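Local coordinates for protein carbohydrate binding module (Uncultured bacterium, PDB 2W3J) that probably binds uronic acid sugars as a family 35 carbohydrate-binding module, with two calcium ions bound, at residues C12-S15 against G16-N20; A23-G27 against T28-D32. All coordinates share one frame; numbering follows the deposited sequence. Where two conformers were deposited one is given.

Interaction 1 (C12-S15 against G16-N20); sequences CSNS and GVIDN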
ATOM      1  N   CYS A  12       8.115  -0.189   6.249  1.00 19.41           N
ATOM      2  CA  CYS A  12       9.050   0.822   6.750  1.00 20.10           C
ATOM      3  C   CYS A  12       8.422   1.864   7.649  1.00 19.84           C
ATOM      4  O   CYS A  12       8.918   2.115   8.745  1.00 20.77           O
ATOM      5  CB  CYS A  12       9.738   1.548   5.593  1.00 20.66           C
ATOM      6  SG  CYS A  12      10.604   0.381   4.496  1.00 25.90           S
ATOM      7  N   SER A  13       7.375   2.507   7.171  1.00 18.85           N
ATOM      8  CA  SER A  13       6.825   3.649   7.914  1.00 18.25           C
ATOM      9  C   SER A  13       5.420   3.932   7.432  1.00 18.06           C
ATOM     10  O   SER A  13       5.011   3.523   6.347  1.00 16.28           O
ATOM     11  CB  SER A  13       7.716   4.919   7.743  1.00 17.80           C
ATOM     12  OG  SER A  13       7.708   5.368   6.403  1.00 21.42           O
ATOM     13  N   ASN A  14       4.675   4.661   8.260  1.00 16.97           N
ATOM     14  CA  ASN A  14       3.343   5.103   7.883  1.00 16.67           C
ATOM     15  C   ASN A  14       3.005   6.377   8.628  1.00 16.82           C
ATOM     16  O   ASN A  14       3.398   6.556   9.801  1.00 16.45           O
ATOM     17  CB  ASN A  14       2.252   4.070   8.254  1.00 16.31           C
ATOM     18  CG  ASN A  14       2.218   3.742   9.748  1.00 18.16           C
ATOM     19  OD1 ASN A  14       3.072   3.018  10.238  1.00 18.90           O
ATOM     20  ND2 ASN A  14       1.196   4.241  10.473  1.00 17.70           N
ATOM     21  N   SER A  15       2.261   7.222   7.947  1.00 16.62           N
ATOM     22  CA  SER A  15       1.564   8.306   8.622  0.50 17.42           C
ATOM     23  C   SER A  15       0.445   7.734   9.481  1.00 17.56           C
ATOM     24  O   SER A  15      -0.055   6.628   9.242  1.00 17.85           O
ATOM     25  CB  SER A  15       0.985   9.253   7.573  0.50 17.40           C
ATOM     26  OG  SER A  15       2.047   9.814   6.839  0.50 18.11           O
ATOM     27  N   GLY A  16       0.039   8.480  10.499  1.00 17.64           N
ATOM     28  CA  GLY A  16      -1.134   8.016  11.253  1.00 16.86           C
ATOM     29  C   GLY A  16      -0.809   6.876  12.200  1.00 17.07           C
ATOM     30  O   GLY A  16       0.225   6.889  12.868  1.00 17.55           O
ATOM     31  N   VAL A  17      -1.714   5.903  12.292  1.00 16.33           N
ATOM     32  CA  VAL A  17      -1.598   4.848  13.291  1.00 15.90           C
ATOM     33  C   VAL A  17      -1.859   3.492  12.648  1.00 14.94           C
ATOM     34  O   VAL A  17      -2.357   3.393  11.500  1.00 14.98           O
ATOM     35  CB  VAL A  17      -2.636   5.048  14.443  1.00 16.38           C
ATOM     36  CG1 VAL A  17      -2.466   6.431  15.076  1.00 19.13           C
ATOM     37  CG2 VAL A  17      -4.047   4.858  13.943  1.00 16.24           C
ATOM     38  N   ILE A  18      -1.551   2.437  13.393  1.00 13.93           N
ATOM     39  CA  ILE A  18      -1.960   1.111  13.002  1.00 13.84           C
ATOM     40  C   ILE A  18      -3.198   0.831  13.857  1.00 13.68           C
ATOM     41  O   ILE A  18      -3.248   1.208  15.042  1.00 13.64           O
ATOM     42  CB  ILE A  18      -0.833   0.109  13.294  1.00 14.84           C
ATOM     43  CG1 ILE A  18       0.397   0.450  12.406  1.00 17.42           C
ATOM     44  CG2 ILE A  18      -1.292  -1.352  13.147  1.00 15.73           C
ATOM     45  CD1 ILE A  18       1.630  -0.282  12.794  1.00 21.30           C
ATOM     46  N   ASP A  19      -4.184   0.172  13.264  1.00 13.05           N
ATOM     47  CA  ASP A  19      -5.434  -0.076  13.995  1.00 13.93           C
ATOM     48  C   ASP A  19      -6.058  -1.380  13.558  1.00 14.54           C
ATOM     49  O   ASP A  19      -5.603  -2.011  12.608  1.00 13.23           O
ATOM     50  CB  ASP A  19      -6.410   1.074  13.819  1.00 14.98           C
ATOM     51  CG  ASP A  19      -7.458   1.142  14.969  1.00 15.50           C
ATOM     52  OD1 ASP A  19      -7.632   0.162  15.748  1.00 20.01           O
ATOM     53  OD2 ASP A  19      -8.119   2.167  15.041  1.00 21.59           O
ATOM     54  N   ASN A  20      -7.095  -1.825  14.274  1.00 14.58           N
ATOM     55  CA  ASN A  20      -7.731  -3.077  13.935  1.00 14.46           C
ATOM     56  C   ASN A  20      -9.261  -2.944  14.094  1.00 15.78           C
ATOM     57  O   ASN A  20      -9.966  -3.980  14.156  1.00 16.89           O
ATOM     58  CB  ASN A  20      -7.222  -4.235  14.808  1.00 15.06           C
ATOM     59  CG  ASN A  20      -7.369  -3.945  16.296  1.00 16.06           C
ATOM     60  OD1 ASN A  20      -8.087  -3.009  16.672  1.00 18.56           O
ATOM     61  ND2 ASN A  20      -6.666  -4.707  17.152  1.00 15.83           N
TER
HETATM   62  O   HOH W   1       2.684   7.559  12.309  0.50 25.56           O
HETATM   63  O   HOH W   2       3.371   5.952  12.999  0.50 27.26           O

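Interaction 2 (A23-G27 against T28-D32); sequences AGYTG and TGFID. With CA (calcium ion), chain C; CA (calcium ion), chain B.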
ATOM      1  N   ALA A  23     -13.144  -5.148  11.412  1.00 16.44           N
ATOM      2  CA  ALA A  23     -12.790  -6.548  11.189  1.00 16.91           C
ATOM      3  C   ALA A  23     -12.583  -6.891   9.720  1.00 17.09           C
ATOM      4  O   ALA A  23     -13.112  -6.192   8.827  1.00 17.16           O
ATOM      5  CB  ALA A  23     -13.831  -7.477  11.836  1.00 17.56           C
ATOM      6  N   GLY A  24     -11.807  -7.938   9.456  1.00 16.18           N
ATOM      7  CA  GLY A  24     -11.649  -8.403   8.083  1.00 16.52           C
ATOM      8  C   GLY A  24     -10.270  -8.174   7.500  1.00 16.40           C
ATOM      9  O   GLY A  24      -9.981  -8.628   6.384  1.00 17.14           O
ATOM     10  N   TYR A  25      -9.422  -7.468   8.248  1.00 15.95           N
ATOM     11  CA  TYR A  25      -8.030  -7.270   7.840  1.00 15.68           C
ATOM     12  C   TYR A  25      -7.242  -8.598   7.900  1.00 16.41           C
ATOM     13  O   TYR A  25      -7.705  -9.616   8.461  1.00 17.13           O
ATOM     14  CB  TYR A  25      -7.339  -6.223   8.736  1.00 14.05           C
ATOM     15  CG  TYR A  25      -7.504  -6.580  10.199  1.00 14.60           C
ATOM     16  CD1 TYR A  25      -6.653  -7.517  10.824  1.00 13.66           C
ATOM     17  CD2 TYR A  25      -8.518  -6.006  10.939  1.00 16.58           C
ATOM     18  CE1 TYR A  25      -6.838  -7.847  12.152  1.00 18.26           C
ATOM     19  CE2 TYR A  25      -8.713  -6.347  12.271  1.00 16.73           C
ATOM     20  CZ  TYR A  25      -7.883  -7.265  12.857  1.00 18.11           C
ATOM     21  OH  TYR A  25      -8.108  -7.565  14.187  1.00 20.61           O
ATOM     22  N   THR A  26      -6.053  -8.590   7.325  1.00 16.55           N
ATOM     23  CA  THR A  26      -5.118  -9.689   7.485  1.00 16.82           C
ATOM     24  C   THR A  26      -3.935  -9.205   8.330  1.00 17.80           C
ATOM     25  O   THR A  26      -3.782  -8.009   8.581  1.00 15.15           O
ATOM     26  CB  THR A  26      -4.623 -10.213   6.138  1.00 17.57           C
ATOM     27  OG1 THR A  26      -4.005  -9.146   5.417  1.00 17.70           O
ATOM     28  CG2 THR A  26      -5.783 -10.776   5.313  1.00 19.17           C
ATOM     29  N   GLY A  27      -3.110 -10.120   8.826  1.00 17.86           N
ATOM     30  CA  GLY A  27      -2.073  -9.707   9.757  1.00 18.78           C
ATOM     31  C   GLY A  27      -2.694  -9.149  11.023  1.00 18.81           C
ATOM     32  O   GLY A  27      -3.773  -9.610  11.447  1.00 20.76           O
ATOM     33  N   THR A  28      -2.033  -8.170  11.630  1.00 18.90           N
ATOM     34  CA  THR A  28      -2.446  -7.610  12.926  1.00 19.64           C
ATOM     35  C   THR A  28      -3.492  -6.496  12.801  1.00 17.52           C
ATOM     36  O   THR A  28      -4.102  -6.071  13.799  1.00 16.67           O
ATOM     37  CB  THR A  28      -1.211  -6.981  13.710  1.00 19.36           C
ATOM     38  OG1 THR A  28      -0.745  -5.777  13.047  1.00 25.69           O
ATOM     39  CG2 THR A  28      -0.095  -7.935  13.822  1.00 24.54           C
ATOM     40  N   GLY A  29      -3.673  -5.965  11.591  1.00 15.36           N
ATOM     41  CA  GLY A  29      -4.483  -4.750  11.499  1.00 13.82           C
ATOM     42  C   GLY A  29      -4.255  -4.076  10.177  1.00 14.02           C
ATOM     43  O   GLY A  29      -4.019  -4.747   9.185  1.00 14.46           O
ATOM     44  N   PHE A  30      -4.310  -2.757  10.169  1.00 13.62           N
ATOM     45  CA  PHE A  30      -4.160  -2.026   8.914  1.00 13.39           C
ATOM     46  C   PHE A  30      -3.670  -0.646   9.272  1.00 13.31           C
ATOM     47  O   PHE A  30      -3.653  -0.273  10.461  1.00 13.38           O
ATOM     48  CB  PHE A  30      -5.521  -1.901   8.201  1.00 13.19           C
ATOM     49  CG  PHE A  30      -6.643  -1.419   9.089  1.00 13.65           C
ATOM     50  CD1 PHE A  30      -6.875  -0.054   9.280  1.00 12.46           C
ATOM     51  CD2 PHE A  30      -7.476  -2.337   9.730  1.00 13.73           C
ATOM     52  CE1 PHE A  30      -7.914   0.415  10.107  1.00 13.75           C
ATOM     53  CE2 PHE A  30      -8.547  -1.859  10.535  1.00 12.77           C
ATOM     54  CZ  PHE A  30      -8.748  -0.492  10.716  1.00 13.35           C
ATOM     55  N   ILE A  31      -3.253   0.109   8.252  1.00 13.03           N
ATOM     56  CA  ILE A  31      -2.823   1.491   8.458  1.00 13.08           C
ATOM     57  C   ILE A  31      -4.011   2.459   8.358  1.00 13.99           C
ATOM     58  O   ILE A  31      -4.764   2.423   7.412  1.00 13.78           O
ATOM     59  CB  ILE A  31      -1.770   1.902   7.419  1.00 13.44           C
ATOM     60  CG1 ILE A  31      -0.535   0.982   7.513  1.00 16.88           C
ATOM     61  CG2 ILE A  31      -1.387   3.378   7.590  1.00 12.84           C
ATOM     62  CD1 ILE A  31       0.045   0.805   8.911  1.00 19.61           C
ATOM     63  N   ASP A  32      -4.159   3.311   9.359  1.00 13.21           N
ATOM     64  CA  ASP A  32      -5.202   4.345   9.329  1.00 14.67           C
ATOM     65  C   ASP A  32      -4.467   5.676   9.375  1.00 14.46           C
ATOM     66  O   ASP A  32      -3.965   6.092  10.422  1.00 14.85           O
ATOM     67  CB  ASP A  32      -6.121   4.153  10.551  1.00 14.35           C
ATOM     68  CG  ASP A  32      -7.316   5.068  10.560  1.00 19.10           C
ATOM     69  OD1 ASP A  32      -7.277   6.134   9.929  1.00 16.78           O
ATOM     70  OD2 ASP A  32      -8.307   4.723  11.253  1.00 24.61           O
TER
HETATM   71 CA    CA C1139      -2.995  -6.027   7.455  1.00 22.79          CA
HETATM   72 CA    CA B1138      -7.512   7.448   7.996  1.00 29.47          CA
HETATM   73  O   HOH W   3      -6.684   5.737   6.494  1.00 14.07           O
HETATM   74  O   HOH W   4      -8.866   9.016   9.123  1.00 18.93           O
HETATM   75  O   HOH W   5      -9.611   6.055   7.676  1.00 20.56           O
HETATM   76  O   HOH W   6      -7.128   8.872   6.084  1.00 18.44           O

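Interaction 1 (C12-S15 against G16-N20)
The amide of N14 reaches along the turn toward the backbone of G16 and V17 and the side chain of I18, filling the inside of the bend where strand 11-14 gives way to strand 17-19. Its CG sits between the backbone N and the carbonyl carbon (chi1 58°), which brings the amide back beside the chain that follows instead of leaving it extended outward. There N14 ND2 donates a hydrogen bond to S15 O at 3.0 Å. The N-H...O angle is 151°, and the donor stands well above the carbonyl plane. The same nitrogen approaches G16 O at 3.7 Å and V17 O at 3.8 Å, contacts too long to count as bonds. On the other branch, N14 OD1 lies 4.3 Å from I18 CG1. Asparagine suits the place because a short side chain with a donor can meet the carbonyl of the very next residue. Putting an alanine here would probably leave S15 O without this amide donor and open a gap beside I18. A water, modelled at two alternative positions, probably bridges N14 O and G16 O across the bend. G16 has a positive phi (77°), and a side chain would collide with S15 O, so glycine fits the bend. The CB of S15 points away overall, and in the conformer given OG is hydrogen-bonded to S40 N of strand 40-47. This surface turn links two sheets. On one side C12 and S13 both face V42, a classic beta bulge where strand 11-14 pairs antiparallel with strand 40-47; on the other, strand 17-19 runs antiparallel to strand 30-32.

Interaction 2 (A23-G27 against T28-D32)
The Y25 ring carries over one face the CA of G29, the last residue of a type II' beta turn that starts at T26. G29 CA is 3.9 Å from the ring centroid and 23° off the normal, a CH-pi contact, while G27 O lies in plane at the ring's edge. The F30 ring meets Y25 CD2 at its own edge, F30 CD2 being 4.0 Å away, and the two side chains cross at about a right angle; W92 adds an edge-to-face partner for F30. G27 takes the second position of the turn with a positive phi, where a CB would clash with T28 N. Glycine also suits G29, since at its backbone angles a side chain would jam against the carbonyl O of T28. The turn aims T26 O and G29 O at one calcium ion, which E5, E6 and D122 help to bind, and E6 also accepts a hydrogen bond from T28 OG1. At the end of strand 30-32, D32 serves a second calcium together with T33. Four waters share that ion, consistent with a site where a uronic acid could replace some of them; D32 OD1 binds it at 2.4 Å.

Interaction 1 closes before interaction 2 opens, and their centres lie about 10 Å apart. Strand 17-19, which leaves the first turn, and strand 30-32, which ends the second contact, form a small two-stranded antiparallel sheet, tied by probable hydrogen bonds between V17 O and D32 N (2.8 Å) and between D19 O and F30 N (2.9 Å). Packing of I18 CG1 on I31 CD1 at 3.5 Å adds an apolar contact. Since strand 11-14 belongs to the six-stranded sheet, while the 23-29 loop lies by the calcium ion bound in part from strands 2-5 and 120-126 of the four-stranded sheet, the ribbon connects the two and delivers D32 to the second calcium ion.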